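Long-range contacts in putative phosphomannomutase (Thermus thermophilus, PDB 1TUO), which probably acts as a magnesium-dependent phosphosugar mutase of the phosphohexose mutase family, moving a phosphate group between positions on a sugar: residues S9-F14 with T31-L35; R157-F161 with A190-K194; G175-V179 with P241-A245; A275-F279 with L300-F306. All coordinates share one frame; numbering follows the deposited sequence.

Contact 1: residues S9-F14 with T31-L35; sequences SAPIRF and TLHRL
Arg34 reaches out from helix 29-45 and takes hold of the backbone carbonyl of Ala10 end-on, pinning the N-terminal loop of the alpha/beta/alpha domain I against the domain's first helix. Both terminal nitrogens go to one oxygen: NH1 lies 2.7 Å from Ala10 O, in the carbonyl plane and on a lone pair, while NH2, at 2.9 Å from the same Ala10 O, sits above that plane. Neither bond is straight, with N-H...O angles of 144° and 135°, as expected when two donors of one guanidinium converge on a single acceptor. The third nitrogen, NE, is bonded to Pro141 O, so the group is held at both NE and its far end, which should restrict its rotation. Its faces are occupied too. Ile12 CD1 lies over the centre of one, 3.6 Å from Arg34 CZ; over the other, towards the rim, comes Ser9 OG, whose own hydrogen bond goes to Glu142 O. A leucine in place of Arg34 would probably leave Ala10 O without these two donors and let residues 9-12 drift from the helix.

Packing continues along the helix. Ile12 CG1 stands anti to the carbonyl carbon (chi1 -62°), and from there CD1 also meets Thr31 CG2 at 3.6 Å, the two side chains running past each other in opposite directions. Phe19 of strand 19-22 touches both. One turn further on, the Phe14 ring approaches Leu35 at a slant, bringing CZ to 3.3 Å from Leu35 CD1.

Contact 2: residues R157-F161 with A190-K194; sequences REAYF and AGFLK
Phe192 pushes its ring between three side chains of helix 157-165. The guanidinium of Arg157 lies across the ring with its plane tilted by 37°, an off-centre cation-pi contact in which CZ is 4.3 Å from the centroid of the Phe192 ring. Arg157 gets there by an extended start, CG anti to the backbone N (chi1 -175°), followed by a bend at chi3 that brings one face of the guanidinium over Phe192 CZ and CE1, towards its rim. Tyr160 crosses Phe192 at about a right angle, with CE2 4.1 Å from Phe192 CD2. Phe161 also crosses steeply; its ring plane is inclined at 62° to that of Phe192, and its CE1 approaches Phe192 O at 3.3 Å. An alanine at Phe192 would probably open a gap beside Tyr160 and Phe161 and leave the Arg157 guanidinium without its aromatic partner.

Gly191 is the N-cap of helix 192-199, so the ring sits in its first turn. The contact joins two helices of the alpha/beta/alpha domain II. Ile349 of helix 348-362 touches both Tyr160 and Phe192, Tyr160 OH bonds to Asp347, and helix 88-97 packs on Tyr160. Lys194 in turn rests on strand 206-209.

Contact 3: residues G175-V179 with P241-A245; sequences GFSGV and PPSFA
Phe176 swings its ring across to Pro242 and Phe244 with CG anti to the backbone N (chi1 -176°). Pro242 O comes up to the edge of that ring, near its plane and 3.6 Å from Phe176 CE1, while the proline ring slides past the phenylalanine in the opposite direction. The same corner of the ring, CE1, also points at the edge of Phe244, 4.2 Å from its CE2. Phe244 itself starts out away from residues 175-179, but a chi1 of 67°, which sets CG between the backbone N and the carbonyl carbon, brings the end of its ring back to Phe176. Ser177 adopts a similar first torsion, and its OG rests 3.6 Å from Pro242 CG.

These residues lead into neighbouring parallel strands, 180-183 and 244-248, inside the mixed sheet of domain II in this alpha/beta/alpha fold. Pairing has just begun here: a weak hydrogen bond of 3.4 Å runs from Phe244 N to Val179 O, and farther along Phe244 pairs with Tyr181. Ser243 OG, though its exact place is less certain, accepts from Val179 N across the same opening. The chain passes close at Gly178, where a CB would sit tightly against Pro242 CG. Pro242 follows a cis peptide bond, and Val359 of helix 348-362 lies against both its ring and that of Phe176.

Contact 4: residues A275-F279 with L300-F306; sequences ALYRF and LGERLGF
Phe279 meets the end of helix 296-304 and the residues just beyond. With CG anti to the backbone N (chi1 173°), its ring is sent out to slant across Leu304, with CE2 3.8 Å from Leu304 CB and CZ 3.4 Å from Leu304 O. On the side of CD1 it meets Phe306, whose own CD1 is 3.7 Å from Phe279 CD1; the two ring planes are inclined at 39°. A turn back, Leu276 crosses Leu300 and Leu304 at about right angles. Its CD1 is pressed to 3.4 Å from Leu304 CD1, tighter than usual for two carbons, and its CB rests on Leu300 CD2.

Gly305 leaves the helix with positive phi, and Gly301 O accepts from both Gly305 N and Phe306 N, which folds the chain back so that the Phe306 ring lies flat over Gly301 CA. Phe328 then meets Phe306 edge-to-face. Segments 275-279 and 300-304, on two helices of the alpha/beta/alpha domain III, run at 29°, their axes 11.7 Å apart at closest approach, and helix 366-377 adds Val373 and Leu376 against Leu276. With no hydrogen bond joining the two segments, their association rests on the fit of apolar and aromatic side chains.

Three alpha/beta/alpha domains are sampled: contact 1 in domain I, contacts 2 and 3 in domain II, contact 4 in domain III. Contact 2 is the buried one and lies nearest the middle, its centre about 17 Å from that of the chain; the others are partly buried and farther out, with contact 1 on the opposite side of that centre from contacts 3 and 4. Contacts 2 and 3 interleave along the sequence yet do not touch, their nearest atoms about 8 Å apart, though helix 348-362 packs on both. Chemistry follows place: a charged grip on a loop carbonyl, a cation-pi helix pair, the start of strand pairing, and apolar and aromatic packing on a helix end.

Contact 1: residues S9-F14 with T31-L35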
loop_
_atom_site.group_PDB
_atom_site.type_symbol
_atom_site.label_atom_id
_atom_site.label_comp_id
_atom_site.label_asym_id
_atom_site.label_seq_id
_atom_site.Cartn_x
_atom_site.Cartn_y
_atom_site.Cartn_z
ATOM N N SER A 9 -0.677 -18.861 28.662
ATOM C CA SER A 9 -0.924 -17.516 28.156
ATOM C C SER A 9 -1.254 -17.539 26.670
ATOM O O SER A 9 -0.902 -18.479 25.958
ATOM C CB SER A 9 0.302 -16.631 28.393
ATOM O OG SER A 9 0.079 -15.317 27.909
ATOM N N ALA A 10 -1.932 -16.495 26.208
ATOM C CA ALA A 10 -2.315 -16.390 24.809
ATOM C C ALA A 10 -1.089 -16.281 23.912
ATOM O O ALA A 10 -0.334 -15.314 23.996
ATOM C CB ALA A 10 -3.214 -15.178 24.605
ATOM N N PRO A 11 -0.871 -17.281 23.044
ATOM C CA PRO A 11 0.285 -17.247 22.144
ATOM C C PRO A 11 0.109 -16.159 21.083
ATOM O O PRO A 11 -0.925 -16.087 20.421
ATOM C CB PRO A 11 0.296 -18.652 21.550
ATOM C CG PRO A 11 -1.161 -19.004 21.514
ATOM C CD PRO A 11 -1.642 -18.523 22.864
ATOM N N ILE A 12 1.122 -15.311 20.936
ATOM C CA ILE A 12 1.074 -14.224 19.967
ATOM C C ILE A 12 1.776 -14.604 18.670
ATOM O O ILE A 12 2.995 -14.457 18.550
ATOM C CB ILE A 12 1.737 -12.953 20.534
ATOM C CG1 ILE A 12 0.983 -12.485 21.780
ATOM C CG2 ILE A 12 1.754 -11.859 19.481
ATOM C CD1 ILE A 12 1.625 -11.310 22.479
ATOM N N ARG A 13 1.007 -15.089 17.700
ATOM C CA ARG A 13 1.566 -15.489 16.413
ATOM C C ARG A 13 1.412 -14.369 15.388
ATOM O O ARG A 13 0.338 -13.784 15.251
ATOM C CB ARG A 13 0.867 -16.749 15.895
ATOM C CG ARG A 13 0.785 -17.880 16.908
ATOM C CD ARG A 13 0.237 -19.153 16.274
ATOM N NE ARG A 13 -0.027 -20.191 17.270
ATOM C CZ ARG A 13 0.889 -20.701 18.089
ATOM N NH1 ARG A 13 0.546 -21.641 18.961
ATOM N NH2 ARG A 13 2.146 -20.278 18.039
ATOM N N PHE A 14 2.487 -14.079 14.665
ATOM C CA PHE A 14 2.453 -13.029 13.656
ATOM C C PHE A 14 1.750 -13.495 12.387
ATOM O O PHE A 14 1.543 -14.692 12.183
ATOM C CB PHE A 14 3.871 -12.569 13.316
ATOM C CG PHE A 14 4.545 -11.798 14.419
ATOM C CD1 PHE A 14 5.709 -11.076 14.160
ATOM C CD2 PHE A 14 4.029 -11.796 15.712
ATOM C CE1 PHE A 14 6.345 -10.366 15.171
ATOM C CE2 PHE A 14 4.661 -11.090 16.729
ATOM C CZ PHE A 14 5.824 -10.373 16.455
ATOM N N THR A 31 -1.022 -7.371 25.441
ATOM C CA THR A 31 -0.342 -8.008 24.316
ATOM C C THR A 31 0.689 -7.078 23.670
ATOM O O THR A 31 1.727 -7.496 23.170
ATOM C CB THR A 31 -1.400 -8.390 23.284
ATOM O OG1 THR A 31 -2.098 -9.554 23.737
ATOM C CG2 THR A 31 -0.732 -8.695 21.940
ATOM N N LEU A 32 0.336 -5.779 23.645
ATOM C CA LEU A 32 1.251 -4.773 23.116
ATOM C C LEU A 32 2.577 -4.752 23.894
ATOM O O LEU A 32 3.655 -4.644 23.334
ATOM C CB LEU A 32 0.553 -3.412 23.213
ATOM C CG LEU A 32 1.332 -2.276 22.547
ATOM C CD1 LEU A 32 2.418 -1.696 23.459
ATOM C CD2 LEU A 32 2.033 -2.695 21.253
ATOM N N HIS A 33 2.470 -4.821 25.239
ATOM C CA HIS A 33 3.681 -4.808 26.058
ATOM C C HIS A 33 4.502 -6.094 25.895
ATOM O O HIS A 33 5.724 -6.103 25.977
ATOM C CB HIS A 33 3.268 -4.633 27.523
ATOM C CG HIS A 33 3.085 -3.167 27.827
ATOM N ND1 HIS A 33 4.093 -2.267 27.760
ATOM C CD2 HIS A 33 1.904 -2.483 28.158
ATOM C CE1 HIS A 33 3.539 -1.074 28.040
ATOM N NE2 HIS A 33 2.230 -1.170 28.283
ATOM N N ARG A 34 3.853 -7.222 25.623
ATOM C CA ARG A 34 4.584 -8.460 25.400
ATOM C C ARG A 34 5.332 -8.319 24.073
ATOM O O ARG A 34 6.489 -8.732 23.945
ATOM C CB ARG A 34 3.623 -9.648 25.335
ATOM C CG ARG A 34 2.980 -9.993 26.667
ATOM C CD ARG A 34 1.894 -11.051 26.499
ATOM N NE ARG A 34 2.409 -12.318 25.988
ATOM C CZ ARG A 34 1.645 -13.303 25.528
ATOM N NH1 ARG A 34 0.322 -13.165 25.512
ATOM N NH2 ARG A 34 2.199 -14.427 25.085
ATOM N N LEU A 35 4.673 -7.715 23.089
ATOM C CA LEU A 35 5.304 -7.526 21.786
ATOM C C LEU A 35 6.462 -6.534 21.910
ATOM O O LEU A 35 7.512 -6.717 21.287
ATOM C CB LEU A 35 4.287 -7.016 20.761
ATOM C CG LEU A 35 4.811 -6.795 19.337
ATOM C CD1 LEU A 35 5.458 -8.074 18.812
ATOM C CD2 LEU A 35 3.662 -6.374 18.435
#

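Contact 2: residues R157-F161 with A190-K194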
loop_
_atom_site.group_PDB
_atom_site.type_symbol
_atom_site.label_atom_id
_atom_site.label_comp_id
_atom_site.label_asym_id
_atom_site.label_seq_id
_atom_site.Cartn_x
_atom_site.Cartn_y
_atom_site.Cartn_z
ATOM N N ARG A 157 7.110 15.849 8.901
ATOM C CA ARG A 157 6.334 16.087 7.700
ATOM C C ARG A 157 7.123 16.875 6.653
ATOM O O ARG A 157 7.193 16.479 5.491
ATOM C CB ARG A 157 5.049 16.829 8.058
ATOM C CG ARG A 157 4.115 17.015 6.893
ATOM C CD ARG A 157 2.809 17.648 7.319
ATOM N NE ARG A 157 2.102 16.823 8.292
ATOM C CZ ARG A 157 0.784 16.830 8.446
ATOM N NH1 ARG A 157 0.038 17.619 7.684
ATOM N NH2 ARG A 157 0.211 16.051 9.355
ATOM N N GLU A 158 7.723 17.988 7.070
ATOM C CA GLU A 158 8.489 18.816 6.147
ATOM C C GLU A 158 9.609 18.041 5.470
ATOM O O GLU A 158 9.804 18.155 4.260
ATOM C CB GLU A 158 9.077 20.024 6.881
ATOM C CG GLU A 158 8.054 21.068 7.305
ATOM C CD GLU A 158 7.427 21.794 6.129
ATOM O OE1 GLU A 158 6.518 21.227 5.485
ATOM O OE2 GLU A 158 7.850 22.937 5.845
ATOM N N ALA A 159 10.348 17.253 6.246
ATOM C CA ALA A 159 11.446 16.472 5.687
ATOM C C ALA A 159 10.914 15.439 4.696
ATOM O O ALA A 159 11.552 15.158 3.682
ATOM C CB ALA A 159 12.225 15.782 6.803
ATOM N N TYR A 160 9.751 14.871 5.002
ATOM C CA TYR A 160 9.129 13.885 4.123
ATOM C C TYR A 160 8.770 14.557 2.797
ATOM O O TYR A 160 8.967 13.981 1.728
ATOM C CB TYR A 160 7.875 13.310 4.787
ATOM C CG TYR A 160 7.087 12.341 3.924
ATOM C CD1 TYR A 160 7.671 11.165 3.431
ATOM C CD2 TYR A 160 5.756 12.598 3.599
ATOM C CE1 TYR A 160 6.938 10.272 2.630
ATOM C CE2 TYR A 160 5.020 11.717 2.806
ATOM C CZ TYR A 160 5.615 10.561 2.323
ATOM O OH TYR A 160 4.878 9.709 1.521
ATOM N N PHE A 161 8.248 15.775 2.872
ATOM C CA PHE A 161 7.885 16.504 1.663
ATOM C C PHE A 161 9.132 16.783 0.827
ATOM O O PHE A 161 9.106 16.674 -0.401
ATOM C CB PHE A 161 7.182 17.822 2.010
ATOM C CG PHE A 161 5.811 17.648 2.616
ATOM C CD1 PHE A 161 4.992 16.584 2.243
ATOM C CD2 PHE A 161 5.328 18.571 3.538
ATOM C CE1 PHE A 161 3.713 16.445 2.780
ATOM C CE2 PHE A 161 4.050 18.442 4.079
ATOM C CZ PHE A 161 3.241 17.375 3.699
ATOM N N ALA A 190 -4.705 12.235 5.295
ATOM C CA ALA A 190 -5.315 13.565 5.331
ATOM C C ALA A 190 -4.324 14.725 5.383
ATOM O O ALA A 190 -3.426 14.754 6.227
ATOM C CB ALA A 190 -6.283 13.665 6.517
ATOM N N GLY A 191 -4.503 15.672 4.465
ATOM C CA GLY A 191 -3.662 16.854 4.410
ATOM C C GLY A 191 -2.273 16.719 3.815
ATOM O O GLY A 191 -1.587 17.725 3.625
ATOM N N PHE A 192 -1.852 15.501 3.498
ATOM C CA PHE A 192 -0.516 15.310 2.957
ATOM C C PHE A 192 -0.293 15.756 1.520
ATOM O O PHE A 192 0.809 16.171 1.169
ATOM C CB PHE A 192 -0.070 13.854 3.146
ATOM C CG PHE A 192 0.479 13.584 4.509
ATOM C CD1 PHE A 192 -0.368 13.469 5.608
ATOM C CD2 PHE A 192 1.855 13.547 4.718
ATOM C CE1 PHE A 192 0.146 13.331 6.897
ATOM C CE2 PHE A 192 2.378 13.409 6.006
ATOM C CZ PHE A 192 1.522 13.304 7.094
ATOM N N LEU A 193 -1.323 15.689 0.687
ATOM C CA LEU A 193 -1.164 16.123 -0.696
ATOM C C LEU A 193 -1.194 17.650 -0.764
ATOM O O LEU A 193 -0.388 18.255 -1.466
ATOM C CB LEU A 193 -2.259 15.516 -1.576
ATOM C CG LEU A 193 -2.118 14.001 -1.753
ATOM C CD1 LEU A 193 -3.264 13.471 -2.599
ATOM C CD2 LEU A 193 -0.782 13.682 -2.415
ATOM N N LYS A 194 -2.120 18.266 -0.034
ATOM C CA LYS A 194 -2.209 19.726 -0.001
ATOM C C LYS A 194 -0.925 20.235 0.631
ATOM O O LYS A 194 -0.323 21.208 0.166
ATOM C CB LYS A 194 -3.389 20.188 0.854
ATOM C CG LYS A 194 -4.758 19.854 0.300
ATOM C CD LYS A 194 -5.838 20.411 1.216
ATOM C CE LYS A 194 -7.228 20.095 0.701
ATOM N NZ LYS A 194 -8.268 20.630 1.626
#

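Contact 3: residues G175-V179 with P241-A245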
loop_
_atom_site.group_PDB
_atom_site.type_symbol
_atom_site.label_atom_id
_atom_site.label_comp_id
_atom_site.label_asym_id
_atom_site.label_seq_id
_atom_site.Cartn_x
_atom_site.Cartn_y
_atom_site.Cartn_z
ATOM N N GLY A 175 2.011 22.134 -14.598
ATOM C CA GLY A 175 1.174 22.190 -15.782
ATOM C C GLY A 175 -0.203 21.569 -15.630
ATOM O O GLY A 175 -1.058 21.757 -16.497
ATOM N N PHE A 176 -0.432 20.831 -14.543
ATOM C CA PHE A 176 -1.733 20.199 -14.335
ATOM C C PHE A 176 -2.822 21.257 -14.445
ATOM O O PHE A 176 -2.769 22.287 -13.774
ATOM C CB PHE A 176 -1.802 19.521 -12.961
ATOM C CG PHE A 176 -3.087 18.778 -12.720
ATOM C CD1 PHE A 176 -3.460 17.720 -13.547
ATOM C CD2 PHE A 176 -3.935 19.145 -11.680
ATOM C CE1 PHE A 176 -4.663 17.038 -13.341
ATOM C CE2 PHE A 176 -5.142 18.470 -11.466
ATOM C CZ PHE A 176 -5.503 17.416 -12.300
ATOM N N SER A 177 -3.817 20.993 -15.287
ATOM C CA SER A 177 -4.898 21.944 -15.522
ATOM C C SER A 177 -6.236 21.604 -14.875
ATOM O O SER A 177 -7.237 22.276 -15.124
ATOM C CB SER A 177 -5.096 22.118 -17.031
ATOM O OG SER A 177 -5.337 20.870 -17.661
ATOM N N GLY A 178 -6.265 20.571 -14.042
ATOM C CA GLY A 178 -7.516 20.209 -13.403
ATOM C C GLY A 178 -7.519 20.428 -11.904
ATOM O O GLY A 178 -6.770 21.252 -11.370
ATOM N N VAL A 179 -8.380 19.683 -11.226
ATOM C CA VAL A 179 -8.495 19.747 -9.780
ATOM C C VAL A 179 -8.278 18.335 -9.259
ATOM O O VAL A 179 -8.724 17.368 -9.875
ATOM C CB VAL A 179 -9.895 20.224 -9.340
ATOM C CG1 VAL A 179 -10.960 19.371 -9.993
ATOM C CG2 VAL A 179 -10.026 20.139 -7.831
ATOM N N PRO A 241 -12.502 15.697 -17.280
ATOM C CA PRO A 241 -11.048 15.552 -17.383
ATOM C C PRO A 241 -10.367 16.917 -17.456
ATOM O O PRO A 241 -10.953 17.885 -17.940
ATOM C CB PRO A 241 -10.875 14.753 -18.671
ATOM C CG PRO A 241 -12.110 13.908 -18.705
ATOM C CD PRO A 241 -13.180 14.894 -18.312
ATOM N N PRO A 242 -9.108 17.005 -17.003
ATOM C CA PRO A 242 -8.310 15.913 -16.442
ATOM C C PRO A 242 -8.436 15.757 -14.926
ATOM O O PRO A 242 -7.583 15.143 -14.291
ATOM C CB PRO A 242 -6.900 16.292 -16.854
ATOM C CG PRO A 242 -6.927 17.779 -16.660
ATOM C CD PRO A 242 -8.261 18.184 -17.265
ATOM N N SER A 243 -9.487 16.318 -14.345
ATOM C CA SER A 243 -9.685 16.215 -12.903
ATOM C C SER A 243 -9.961 14.775 -12.497
ATOM O O SER A 243 -10.552 14.007 -13.257
ATOM C CB SER A 243 -10.849 17.101 -12.461
ATOM O OG SER A 243 -10.552 18.468 -12.690
ATOM N N PHE A 244 -9.521 14.408 -11.298
ATOM C CA PHE A 244 -9.748 13.063 -10.807
ATOM C C PHE A 244 -9.564 13.003 -9.304
ATOM O O PHE A 244 -9.098 13.955 -8.678
ATOM C CB PHE A 244 -8.818 12.057 -11.504
ATOM C CG PHE A 244 -7.359 12.223 -11.174
ATOM C CD1 PHE A 244 -6.738 11.377 -10.255
ATOM C CD2 PHE A 244 -6.593 13.194 -11.809
ATOM C CE1 PHE A 244 -5.376 11.493 -9.979
ATOM C CE2 PHE A 244 -5.233 13.319 -11.538
ATOM C CZ PHE A 244 -4.620 12.468 -10.624
ATOM N N ALA A 245 -9.945 11.879 -8.722
ATOM C CA ALA A 245 -9.816 11.726 -7.287
ATOM C C ALA A 245 -8.883 10.592 -6.926
ATOM O O ALA A 245 -8.840 9.579 -7.614
ATOM C CB ALA A 245 -11.185 11.467 -6.669
#

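Contact 4: residues A275-F279 with L300-F306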
loop_
_atom_site.group_PDB
_atom_site.type_symbol
_atom_site.label_atom_id
_atom_site.label_comp_id
_atom_site.label_asym_id
_atom_site.label_seq_id
_atom_site.Cartn_x
_atom_site.Cartn_y
_atom_site.Cartn_z
ATOM N N ALA A 275 3.777 2.441 -14.799
ATOM C CA ALA A 275 4.942 1.724 -15.301
ATOM C C ALA A 275 5.289 2.294 -16.673
ATOM O O ALA A 275 6.456 2.529 -16.983
ATOM C CB ALA A 275 4.655 0.226 -15.415
ATOM N N LEU A 276 4.265 2.528 -17.486
ATOM C CA LEU A 276 4.473 3.067 -18.827
ATOM C C LEU A 276 5.066 4.466 -18.758
ATOM O O LEU A 276 6.025 4.775 -19.456
ATOM C CB LEU A 276 3.152 3.124 -19.594
ATOM C CG LEU A 276 3.216 3.730 -21.001
ATOM C CD1 LEU A 276 4.148 2.902 -21.875
ATOM C CD2 LEU A 276 1.818 3.754 -21.605
ATOM N N TYR A 277 4.482 5.306 -17.916
ATOM C CA TYR A 277 4.951 6.675 -17.755
ATOM C C TYR A 277 6.410 6.730 -17.305
ATOM O O TYR A 277 7.219 7.451 -17.892
ATOM C CB TYR A 277 4.069 7.415 -16.746
ATOM C CG TYR A 277 4.532 8.830 -16.470
ATOM C CD1 TYR A 277 5.008 9.197 -15.212
ATOM C CD2 TYR A 277 4.522 9.790 -17.478
ATOM C CE1 TYR A 277 5.464 10.493 -14.968
ATOM C CE2 TYR A 277 4.977 11.087 -17.244
ATOM C CZ TYR A 277 5.447 11.430 -15.991
ATOM O OH TYR A 277 5.917 12.706 -15.764
ATOM N N ARG A 278 6.752 5.960 -16.277
ATOM C CA ARG A 278 8.119 5.960 -15.771
ATOM C C ARG A 278 9.094 5.400 -16.800
ATOM O O ARG A 278 10.213 5.898 -16.939
ATOM C CB ARG A 278 8.201 5.170 -14.457
ATOM C CG ARG A 278 7.604 5.922 -13.271
ATOM C CD ARG A 278 7.369 5.014 -12.060
ATOM N NE ARG A 278 8.591 4.571 -11.383
ATOM C CZ ARG A 278 9.371 5.345 -10.627
ATOM N NH1 ARG A 278 9.076 6.624 -10.442
ATOM N NH2 ARG A 278 10.439 4.828 -10.027
ATOM N N PHE A 279 8.671 4.371 -17.528
ATOM C CA PHE A 279 9.532 3.790 -18.545
ATOM C C PHE A 279 9.817 4.825 -19.627
ATOM O O PHE A 279 10.958 4.968 -20.081
ATOM C CB PHE A 279 8.873 2.577 -19.194
ATOM C CG PHE A 279 9.635 2.045 -20.369
ATOM C CD1 PHE A 279 10.713 1.192 -20.187
ATOM C CD2 PHE A 279 9.298 2.435 -21.661
ATOM C CE1 PHE A 279 11.450 0.734 -21.277
ATOM C CE2 PHE A 279 10.029 1.984 -22.754
ATOM C CZ PHE A 279 11.107 1.132 -22.557
ATOM N N LEU A 300 3.436 -5.479 -21.422
ATOM C CA LEU A 300 4.032 -4.165 -21.652
ATOM C C LEU A 300 5.554 -4.304 -21.652
ATOM O O LEU A 300 6.246 -3.716 -22.487
ATOM C CB LEU A 300 3.596 -3.180 -20.562
ATOM C CG LEU A 300 3.940 -1.704 -20.781
ATOM C CD1 LEU A 300 3.169 -1.165 -21.987
ATOM C CD2 LEU A 300 3.583 -0.901 -19.533
ATOM N N GLY A 301 6.063 -5.100 -20.718
ATOM C CA GLY A 301 7.494 -5.314 -20.622
ATOM C C GLY A 301 8.084 -6.013 -21.833
ATOM O O GLY A 301 9.185 -5.683 -22.266
ATOM N N GLU A 302 7.367 -6.987 -22.386
ATOM C CA GLU A 302 7.879 -7.688 -23.555
ATOM C C GLU A 302 7.781 -6.789 -24.787
ATOM O O GLU A 302 8.666 -6.800 -25.652
ATOM C CB GLU A 302 7.108 -8.996 -23.788
ATOM C CG GLU A 302 5.719 -8.827 -24.378
ATOM C CD GLU A 302 5.002 -10.157 -24.563
ATOM O OE1 GLU A 302 4.724 -10.825 -23.541
ATOM O OE2 GLU A 302 4.722 -10.530 -25.727
ATOM N N ARG A 303 6.714 -5.999 -24.856
ATOM C CA ARG A 303 6.486 -5.097 -25.986
ATOM C C ARG A 303 7.459 -3.919 -26.038
ATOM O O ARG A 303 8.011 -3.609 -27.098
ATOM C CB ARG A 303 5.050 -4.548 -25.951
ATOM C CG ARG A 303 3.955 -5.498 -26.456
ATOM C CD ARG A 303 3.829 -5.454 -27.975
ATOM N NE ARG A 303 2.850 -6.406 -28.503
ATOM C CZ ARG A 303 1.615 -6.095 -28.894
ATOM N NH1 ARG A 303 1.171 -4.844 -28.818
ATOM N NH2 ARG A 303 0.825 -7.040 -29.393
ATOM N N LEU A 304 7.674 -3.268 -24.895
ATOM C CA LEU A 304 8.550 -2.099 -24.843
ATOM C C LEU A 304 10.012 -2.344 -24.477
ATOM O O LEU A 304 10.864 -1.488 -24.735
ATOM C CB LEU A 304 7.958 -1.051 -23.900
ATOM C CG LEU A 304 6.563 -0.554 -24.289
ATOM C CD1 LEU A 304 6.140 0.545 -23.335
ATOM C CD2 LEU A 304 6.566 -0.041 -25.729
ATOM N N GLY A 305 10.306 -3.482 -23.859
ATOM C CA GLY A 305 11.689 -3.776 -23.527
ATOM C C GLY A 305 12.191 -3.704 -22.093
ATOM O O GLY A 305 13.285 -3.188 -21.857
ATOM N N PHE A 306 11.411 -4.195 -21.133
ATOM C CA PHE A 306 11.861 -4.215 -19.743
ATOM C C PHE A 306 11.432 -5.513 -19.075
ATOM O O PHE A 306 10.363 -6.052 -19.361
ATOM C CB PHE A 306 11.366 -2.991 -18.941
ATOM C CG PHE A 306 9.868 -2.878 -18.809
ATOM C CD1 PHE A 306 9.138 -2.080 -19.685
ATOM C CD2 PHE A 306 9.196 -3.514 -17.767
ATOM C CE1 PHE A 306 7.764 -1.907 -19.526
ATOM C CE2 PHE A 306 7.817 -3.349 -17.600
ATOM C CZ PHE A 306 7.101 -2.543 -18.480
#